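Local coordinates for protein nucleoporin nup120 (Schizosaccharomyces pombe, PDB 4GQ2) that serves as a structural constituent of the nuclear pore complex, the assembly through which nuclear transport passes, at residues L23-E35 with R154-I166. Numbering follows the deposited sequence.
Sequences LALWVPALENDSE and RLDDDWCLCYRPI
Leu25 CD1 lies over one face of the Trp159 indole, beside Leu155 CD2 on the same face. From the root outward, Leu25 CB rests 3.7 Å from Trp159 CH2; beyond CG the side chain forks. Leu25 CD1 makes a CH-pi contact, 3.8 Å from the centroid of the six-membered ring of Trp159 and 16° off its normal. Leu25 CD2 meets Leu155 CD2 at 3.7 Å. Cys160 CB covers part of the opposite face, so the ring is held from both sides. With CG of Trp159 between its backbone N and carbonyl carbon (chi1 77°), the indole reaches up to the 23-35 chain, where Trp159 CZ2 abuts Trp26 O edge-on at 3.3 Å. With an alanine in place of Trp159, Leu25 CD1 would probably lose the ring face beneath it and Leu155 CD2 the surface it shares with Leu25.

Farther along, Val27 CG1 packs on Cys160 SG (3.7 Å), and Pro28 CD bridges the two cysteines, 3.8 Å from Cys160 CB and somewhat farther from Cys162 SG. Leu30 puts CD1 against Cys162 and CD2 over a face of the guanidinium ending the extended Arg164 side chain. The guanidinium edge faces the backbone of Glu31 and Asn32, where NH2 lies close to two N-H donors without a hydrogen bond. Within the loop, Leu30 N donates to Asp33 OD1 (2.8 Å). No hydrogen bond joins the two segments; contact is mostly side-chain packing.

Strand 21-26 pairs with strand 101-106 at the edge of a five-stranded sheet; strand 160-163 edges the four-stranded antiparallel sheet holding 138-143, whose Ile141 and Tyr139 touch Trp159 and Cys162. Packing of strand 21-26's end and the following loop on strand 160-163 and its approach is consistent with neighbouring blades of the Nup120/160 beta-propeller.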
ATOM      1  N   LEU A  23     -15.799   5.285  19.939  1.00 44.62           N
ATOM      2  CA  LEU A  23     -16.594   5.810  21.047  1.00 44.18           C
ATOM      3  C   LEU A  23     -16.510   4.810  22.185  1.00 42.55           C
ATOM      4  O   LEU A  23     -16.970   3.673  22.059  1.00 49.17           O
ATOM      5  CB  LEU A  23     -18.051   6.071  20.646  1.00 37.70           C
ATOM      6  CG  LEU A  23     -19.027   6.494  21.759  1.00 40.45           C
ATOM      7  CD1 LEU A  23     -18.639   7.796  22.462  1.00 35.28           C
ATOM      8  CD2 LEU A  23     -20.433   6.604  21.206  1.00 38.20           C
ATOM      9  N   ALA A  24     -15.898   5.236  23.280  1.00 47.33           N
ATOM     10  CA  ALA A  24     -15.748   4.400  24.462  1.00 43.11           C
ATOM     11  C   ALA A  24     -16.887   4.689  25.433  1.00 49.77           C
ATOM     12  O   ALA A  24     -17.134   5.845  25.786  1.00 52.06           O
ATOM     13  CB  ALA A  24     -14.407   4.661  25.118  1.00 34.38           C
ATOM     14  N   LEU A  25     -17.592   3.637  25.842  1.00 45.38           N
ATOM     15  CA  LEU A  25     -18.696   3.772  26.785  1.00 41.42           C
ATOM     16  C   LEU A  25     -18.540   2.840  27.980  1.00 47.43           C
ATOM     17  O   LEU A  25     -17.969   1.753  27.859  1.00 47.14           O
ATOM     18  CB  LEU A  25     -20.016   3.470  26.097  1.00 43.92           C
ATOM     19  CG  LEU A  25     -20.426   4.244  24.851  1.00 48.81           C
ATOM     20  CD1 LEU A  25     -21.832   3.814  24.444  1.00 39.17           C
ATOM     21  CD2 LEU A  25     -20.371   5.740  25.115  1.00 52.07           C
ATOM     22  N   TRP A  26     -19.048   3.282  29.128  1.00 50.87           N
ATOM     23  CA  TRP A  26     -19.105   2.474  30.349  1.00 47.18           C
ATOM     24  C   TRP A  26     -20.525   2.364  30.798  1.00 55.79           C
ATOM     25  O   TRP A  26     -21.213   3.381  30.951  1.00 53.00           O
ATOM     26  CB  TRP A  26     -18.285   3.113  31.463  1.00 48.88           C
ATOM     27  CG  TRP A  26     -16.798   2.932  31.307  1.00 42.33           C
ATOM     28  CD1 TRP A  26     -15.977   2.031  31.981  1.00 43.27           C
ATOM     29  CD2 TRP A  26     -15.900   3.662  30.401  1.00 44.19           C
ATOM     30  NE1 TRP A  26     -14.671   2.153  31.571  1.00 50.81           N
ATOM     31  CE2 TRP A  26     -14.554   3.112  30.625  1.00 49.92           C
ATOM     32  CE3 TRP A  26     -16.066   4.677  29.463  1.00 44.74           C
ATOM     33  CZ2 TRP A  26     -13.445   3.575  29.932  1.00 52.40           C
ATOM     34  CZ3 TRP A  26     -14.937   5.138  28.774  1.00 58.68           C
ATOM     35  CH2 TRP A  26     -13.657   4.601  29.004  1.00 47.16           C
ATOM     36  N   VAL A  27     -20.985   1.131  31.010  1.00 61.70           N
ATOM     37  CA  VAL A  27     -22.325   0.895  31.556  1.00 53.39           C
ATOM     38  C   VAL A  27     -22.369   1.402  33.006  1.00 50.90           C
ATOM     39  O   VAL A  27     -21.343   1.359  33.701  1.00 47.96           O
ATOM     40  CB  VAL A  27     -22.751  -0.594  31.460  1.00 55.26           C
ATOM     41  CG1 VAL A  27     -22.765  -1.055  30.008  1.00 52.20           C
ATOM     42  CG2 VAL A  27     -21.848  -1.491  32.293  1.00 48.62           C
ATOM     43  N   PRO A  28     -23.532   1.926  33.452  1.00 48.28           N
ATOM     44  CA  PRO A  28     -23.661   2.410  34.832  1.00 55.57           C
ATOM     45  C   PRO A  28     -23.257   1.346  35.856  1.00 67.03           C
ATOM     46  O   PRO A  28     -23.631   0.177  35.709  1.00 75.69           O
ATOM     47  CB  PRO A  28     -25.155   2.726  34.950  1.00 51.15           C
ATOM     48  CG  PRO A  28     -25.561   3.075  33.562  1.00 49.12           C
ATOM     49  CD  PRO A  28     -24.772   2.147  32.683  1.00 50.70           C
ATOM     50  N   ALA A  29     -22.487   1.750  36.865  1.00 59.74           N
ATOM     51  CA  ALA A  29     -22.002   0.828  37.897  1.00 71.27           C
ATOM     52  C   ALA A  29     -23.094   0.441  38.903  1.00 76.58           C
ATOM     53  O   ALA A  29     -23.928   1.268  39.281  1.00 65.16           O
ATOM     54  CB  ALA A  29     -20.796   1.419  38.615  1.00 65.35           C
ATOM     55  N   LEU A  30     -23.082  -0.823  39.319  1.00 81.48           N
ATOM     56  CA  LEU A  30     -24.016  -1.340  40.324  1.00 82.40           C
ATOM     57  C   LEU A  30     -23.272  -1.925  41.530  1.00 89.91           C
ATOM     58  O   LEU A  30     -22.040  -1.982  41.536  1.00 82.84           O
ATOM     59  CB  LEU A  30     -24.979  -2.359  39.700  1.00 75.53           C
ATOM     60  CG  LEU A  30     -26.376  -1.861  39.297  1.00 83.34           C
ATOM     61  CD1 LEU A  30     -26.347  -0.796  38.205  1.00 83.34           C
ATOM     62  CD2 LEU A  30     -27.248  -3.029  38.862  1.00 79.18           C
ATOM     63  N   GLU A  31     -24.018  -2.355  42.547  1.00108.08           N
ATOM     64  CA  GLU A  31     -23.420  -2.716  43.840  1.00116.96           C
ATOM     65  C   GLU A  31     -22.660  -4.047  43.830  1.00105.64           C
ATOM     66  O   GLU A  31     -21.488  -4.097  44.219  1.00107.10           O
ATOM     67  CB  GLU A  31     -24.473  -2.690  44.951  1.00123.41           C
ATOM     68  CG  GLU A  31     -23.966  -2.090  46.251  1.00110.24           C
ATOM     69  CD  GLU A  31     -25.091  -1.620  47.150  1.00106.97           C
ATOM     70  OE1 GLU A  31     -25.787  -2.480  47.734  1.00100.83           O
ATOM     71  OE2 GLU A  31     -25.273  -0.390  47.276  1.00101.84           O
ATOM     72  N   ASN A  32     -23.327  -5.114  43.398  1.00 82.10           N
ATOM     73  CA  ASN A  32     -22.675  -6.410  43.199  1.00 96.35           C
ATOM     74  C   ASN A  32     -22.406  -6.617  41.713  1.00104.72           C
ATOM     75  O   ASN A  32     -23.093  -7.386  41.030  1.00 87.17           O
ATOM     76  CB  ASN A  32     -23.518  -7.538  43.796  1.00 99.23           C
ATOM     77  CG  ASN A  32     -23.750  -7.361  45.284  1.00 92.23           C
ATOM     78  OD1 ASN A  32     -22.801  -7.267  46.067  1.00 79.33           O
ATOM     79  ND2 ASN A  32     -25.019  -7.304  45.683  1.00 68.89           N
ATOM     80  N   ASP A  33     -21.380  -5.913  41.239  1.00118.29           N
ATOM     81  CA  ASP A  33     -21.142  -5.679  39.810  1.00101.80           C
ATOM     82  C   ASP A  33     -20.973  -6.872  38.866  1.00 93.72           C
ATOM     83  O   ASP A  33     -21.642  -6.911  37.834  1.00 98.09           O
ATOM     84  CB  ASP A  33     -20.018  -4.661  39.613  1.00 91.41           C
ATOM     85  CG  ASP A  33     -20.546  -3.293  39.277  1.00 91.46           C
ATOM     86  OD1 ASP A  33     -21.698  -3.212  38.780  1.00 60.70           O
ATOM     87  OD2 ASP A  33     -19.812  -2.306  39.500  1.00 99.75           O
ATOM     88  N   SER A  34     -20.089  -7.827  39.169  1.00 99.58           N
ATOM     89  CA  SER A  34     -19.161  -7.785  40.294  1.00102.85           C
ATOM     90  C   SER A  34     -17.736  -7.888  39.756  1.00100.71           C
ATOM     91  O   SER A  34     -17.020  -6.886  39.724  1.00 94.81           O
ATOM     92  CB  SER A  34     -19.471  -8.886  41.325  1.00108.98           C
ATOM     93  OG  SER A  34     -19.122 -10.181  40.858  1.00101.38           O
ATOM     94  N   GLU A  35     -17.345  -9.093  39.330  1.00105.24           N
ATOM     95  CA  GLU A  35     -16.040  -9.354  38.703  1.00108.67           C
ATOM     96  C   GLU A  35     -16.159 -10.362  37.552  1.00100.06           C
ATOM     97  O   GLU A  35     -16.524 -11.528  37.748  1.00 79.12           O
ATOM     98  CB  GLU A  35     -15.007  -9.851  39.728  1.00107.51           C
ATOM     99  CG  GLU A  35     -14.482  -8.795  40.694  1.00113.06           C
ATOM    100  CD  GLU A  35     -15.380  -8.585  41.904  1.00124.14           C
ATOM    101  OE1 GLU A  35     -16.284  -9.418  42.144  1.00117.41           O
ATOM    102  OE2 GLU A  35     -15.178  -7.581  42.622  1.00115.71           O
ATOM    103  N   ARG A 154     -22.977  12.589  21.174  1.00 77.84           N
ATOM    104  CA  ARG A 154     -23.829  12.810  22.343  1.00 90.91           C
ATOM    105  C   ARG A 154     -24.517  11.539  22.846  1.00 82.30           C
ATOM    106  O   ARG A 154     -25.094  10.771  22.066  1.00 76.37           O
ATOM    107  CB  ARG A 154     -24.871  13.904  22.070  1.00 90.94           C
ATOM    108  CG  ARG A 154     -24.455  15.302  22.516  1.00110.31           C
ATOM    109  CD  ARG A 154     -24.462  15.435  24.036  1.00117.85           C
ATOM    110  NE  ARG A 154     -24.217  16.807  24.484  1.00117.79           N
ATOM    111  CZ  ARG A 154     -24.012  17.168  25.751  1.00114.52           C
ATOM    112  NH1 ARG A 154     -24.009  16.260  26.719  1.00117.33           N
ATOM    113  NH2 ARG A 154     -23.802  18.443  26.052  1.00 96.29           N
ATOM    114  N   LEU A 155     -24.438  11.332  24.158  1.00 68.59           N
ATOM    115  CA  LEU A 155     -25.101  10.222  24.827  1.00 71.33           C
ATOM    116  C   LEU A 155     -26.436  10.641  25.418  1.00 69.91           C
ATOM    117  O   LEU A 155     -26.492  11.530  26.270  1.00 80.85           O
ATOM    118  CB  LEU A 155     -24.227   9.686  25.962  1.00 70.50           C
ATOM    119  CG  LEU A 155     -23.131   8.663  25.682  1.00 69.54           C
ATOM    120  CD1 LEU A 155     -22.468   8.279  26.997  1.00 58.16           C
ATOM    121  CD2 LEU A 155     -23.703   7.439  24.984  1.00 66.52           C
ATOM    122  N   ASP A 156     -27.507   9.994  24.972  1.00 68.96           N
ATOM    123  CA  ASP A 156     -28.789  10.106  25.650  1.00 74.42           C
ATOM    124  C   ASP A 156     -28.642   9.465  27.021  1.00 70.76           C
ATOM    125  O   ASP A 156     -27.919   8.482  27.167  1.00 66.79           O
ATOM    126  CB  ASP A 156     -29.891   9.407  24.854  1.00 72.58           C
ATOM    127  CG  ASP A 156     -30.254  10.147  23.575  1.00 86.14           C
ATOM    128  OD1 ASP A 156     -29.916  11.344  23.445  1.00 97.74           O
ATOM    129  OD2 ASP A 156     -30.888   9.526  22.696  1.00 92.98           O
ATOM    130  N   ASP A 157     -29.316  10.033  28.020  1.00 79.59           N
ATOM    131  CA  ASP A 157     -29.232   9.543  29.400  1.00 79.08           C
ATOM    132  C   ASP A 157     -29.683   8.091  29.537  1.00 61.24           C
ATOM    133  O   ASP A 157     -29.149   7.341  30.356  1.00 55.30           O
ATOM    134  CB  ASP A 157     -30.059  10.431  30.337  1.00 88.38           C
ATOM    135  CG  ASP A 157     -29.522  11.850  30.434  1.00 88.75           C
ATOM    136  OD1 ASP A 157     -28.306  12.057  30.232  1.00 92.43           O
ATOM    137  OD2 ASP A 157     -30.324  12.762  30.722  1.00 98.25           O
ATOM    138  N   ASP A 158     -30.653   7.707  28.714  1.00 62.94           N
ATOM    139  CA  ASP A 158     -31.295   6.395  28.784  1.00 69.52           C
ATOM    140  C   ASP A 158     -30.665   5.327  27.874  1.00 67.84           C
ATOM    141  O   ASP A 158     -31.310   4.317  27.568  1.00 57.96           O
ATOM    142  CB  ASP A 158     -32.791   6.542  28.459  1.00 81.72           C
ATOM    143  CG  ASP A 158     -33.045   7.264  27.132  1.00 96.94           C
ATOM    144  OD1 ASP A 158     -32.263   8.174  26.770  1.00 91.78           O
ATOM    145  OD2 ASP A 158     -34.041   6.932  26.454  1.00 96.18           O
ATOM    146  N   TRP A 159     -29.412   5.535  27.457  1.00 63.38           N
ATOM    147  CA  TRP A 159     -28.768   4.636  26.485  1.00 57.03           C
ATOM    148  C   TRP A 159     -28.534   3.260  27.036  1.00 58.47           C
ATOM    149  O   TRP A 159     -28.643   2.275  26.307  1.00 60.08           O
ATOM    150  CB  TRP A 159     -27.471   5.227  25.937  1.00 51.76           C
ATOM    151  CG  TRP A 159     -26.283   5.144  26.868  1.00 46.23           C
ATOM    152  CD1 TRP A 159     -25.851   6.100  27.782  1.00 47.04           C
ATOM    153  CD2 TRP A 159     -25.319   4.039  26.991  1.00 50.41           C
ATOM    154  NE1 TRP A 159     -24.724   5.676  28.441  1.00 46.70           N
ATOM    155  CE2 TRP A 159     -24.353   4.451  28.018  1.00 45.70           C
ATOM    156  CE3 TRP A 159     -25.165   2.797  26.376  1.00 44.70           C
ATOM    157  CZ2 TRP A 159     -23.294   3.641  28.398  1.00 43.37           C
ATOM    158  CZ3 TRP A 159     -24.093   1.988  26.771  1.00 40.12           C
ATOM    159  CH2 TRP A 159     -23.182   2.401  27.758  1.00 44.76           C
ATOM    160  N   CYS A 160     -28.215   3.188  28.328  1.00 53.82           N
ATOM    161  CA  CYS A 160     -28.063   1.919  29.022  1.00 56.56           C
ATOM    162  C   CYS A 160     -28.945   1.792  30.264  1.00 56.95           C
ATOM    163  O   CYS A 160     -28.833   2.581  31.196  1.00 59.69           O
ATOM    164  CB  CYS A 160     -26.610   1.680  29.406  1.00 53.85           C
ATOM    165  SG  CYS A 160     -26.333  -0.014  29.953  1.00 55.69           S
ATOM    166  N   LEU A 161     -29.812   0.782  30.254  1.00 67.56           N
ATOM    167  CA  LEU A 161     -30.642   0.411  31.397  1.00 54.71           C
ATOM    168  C   LEU A 161     -30.122  -0.905  31.977  1.00 52.96           C
ATOM    169  O   LEU A 161     -29.808  -1.839  31.229  1.00 55.37           O
ATOM    170  CB  LEU A 161     -32.101   0.248  30.953  1.00 62.71           C
ATOM    171  CG  LEU A 161     -33.091   1.428  30.967  1.00 66.82           C
ATOM    172  CD1 LEU A 161     -32.461   2.772  30.633  1.00 63.55           C
ATOM    173  CD2 LEU A 161     -34.269   1.150  30.040  1.00 63.02           C
ATOM    174  N   CYS A 162     -30.030  -0.974  33.302  1.00 57.68           N
ATOM    175  CA  CYS A 162     -29.548  -2.177  33.985  1.00 60.72           C
ATOM    176  C   CYS A 162     -30.643  -2.888  34.760  1.00 66.76           C
ATOM    177  O   CYS A 162     -31.410  -2.262  35.498  1.00 67.56           O
ATOM    178  CB  CYS A 162     -28.401  -1.838  34.934  1.00 54.29           C
ATOM    179  SG  CYS A 162     -27.160  -0.801  34.156  1.00 60.61           S
ATOM    180  N   TYR A 163     -30.691  -4.206  34.600  1.00 64.08           N
ATOM    181  CA  TYR A 163     -31.690  -5.031  35.258  1.00 54.12           C
ATOM    182  C   TYR A 163     -31.034  -6.186  35.992  1.00 58.96           C
ATOM    183  O   TYR A 163     -30.065  -6.766  35.505  1.00 56.29           O
ATOM    184  CB  TYR A 163     -32.672  -5.580  34.232  1.00 49.48           C
ATOM    185  CG  TYR A 163     -33.469  -4.523  33.510  1.00 58.25           C
ATOM    186  CD1 TYR A 163     -34.644  -4.007  34.063  1.00 55.00           C
ATOM    187  CD2 TYR A 163     -33.061  -4.047  32.264  1.00 56.55           C
ATOM    188  CE1 TYR A 163     -35.389  -3.041  33.396  1.00 50.20           C
ATOM    189  CE2 TYR A 163     -33.793  -3.076  31.593  1.00 59.67           C
ATOM    190  CZ  TYR A 163     -34.957  -2.579  32.161  1.00 58.04           C
ATOM    191  OH  TYR A 163     -35.687  -1.621  31.497  1.00 56.44           O
ATOM    192  N   ARG A 164     -31.573  -6.509  37.167  1.00 54.20           N
ATOM    193  CA  ARG A 164     -31.147  -7.681  37.926  1.00 56.82           C
ATOM    194  C   ARG A 164     -32.331  -8.629  38.122  1.00 56.59           C
ATOM    195  O   ARG A 164     -33.004  -8.575  39.153  1.00 60.72           O
ATOM    196  CB  ARG A 164     -30.557  -7.270  39.277  1.00 66.08           C
ATOM    197  CG  ARG A 164     -29.152  -6.704  39.201  1.00 71.56           C
ATOM    198  CD  ARG A 164     -28.658  -6.323  40.584  1.00 82.58           C
ATOM    199  NE  ARG A 164     -27.259  -5.907  40.566  1.00 94.95           N
ATOM    200  CZ  ARG A 164     -26.601  -5.426  41.617  1.00110.48           C
ATOM    201  NH1 ARG A 164     -27.205  -5.294  42.793  1.00121.86           N
ATOM    202  NH2 ARG A 164     -25.332  -5.076  41.492  1.00107.40           N
ATOM    203  N   PRO A 165     -32.583  -9.507  37.132  1.00 62.36           N
ATOM    204  CA  PRO A 165     -33.741 -10.398  37.183  1.00 62.85           C
ATOM    205  C   PRO A 165     -33.628 -11.370  38.347  1.00 55.73           C
ATOM    206  O   PRO A 165     -32.539 -11.867  38.636  1.00 47.66           O
ATOM    207  CB  PRO A 165     -33.677 -11.154  35.847  1.00 60.09           C
ATOM    208  CG  PRO A 165     -32.714 -10.386  35.001  1.00 64.66           C
ATOM    209  CD  PRO A 165     -31.733  -9.802  35.968  1.00 58.96           C
ATOM    210  N   ILE A 166     -34.754 -11.620  39.007  1.00 65.46           N
ATOM    211  CA  ILE A 166     -34.783 -12.432  40.221  1.00 57.53           C
ATOM    212  C   ILE A 166     -34.371 -13.877  39.944  1.00 49.69           C
ATOM    213  O   ILE A 166     -33.600 -14.457  40.709  1.00 54.10           O
ATOM    214  CB  ILE A 166     -36.149 -12.314  40.937  1.00 55.23           C
ATOM    215  CG1 ILE A 166     -36.264 -10.924  41.582  1.00 48.03           C
ATOM    216  CG2 ILE A 166     -36.322 -13.405  41.988  1.00 51.66           C
ATOM    217  CD1 ILE A 166     -37.682 -10.458  41.823  1.00 49.73           C
TER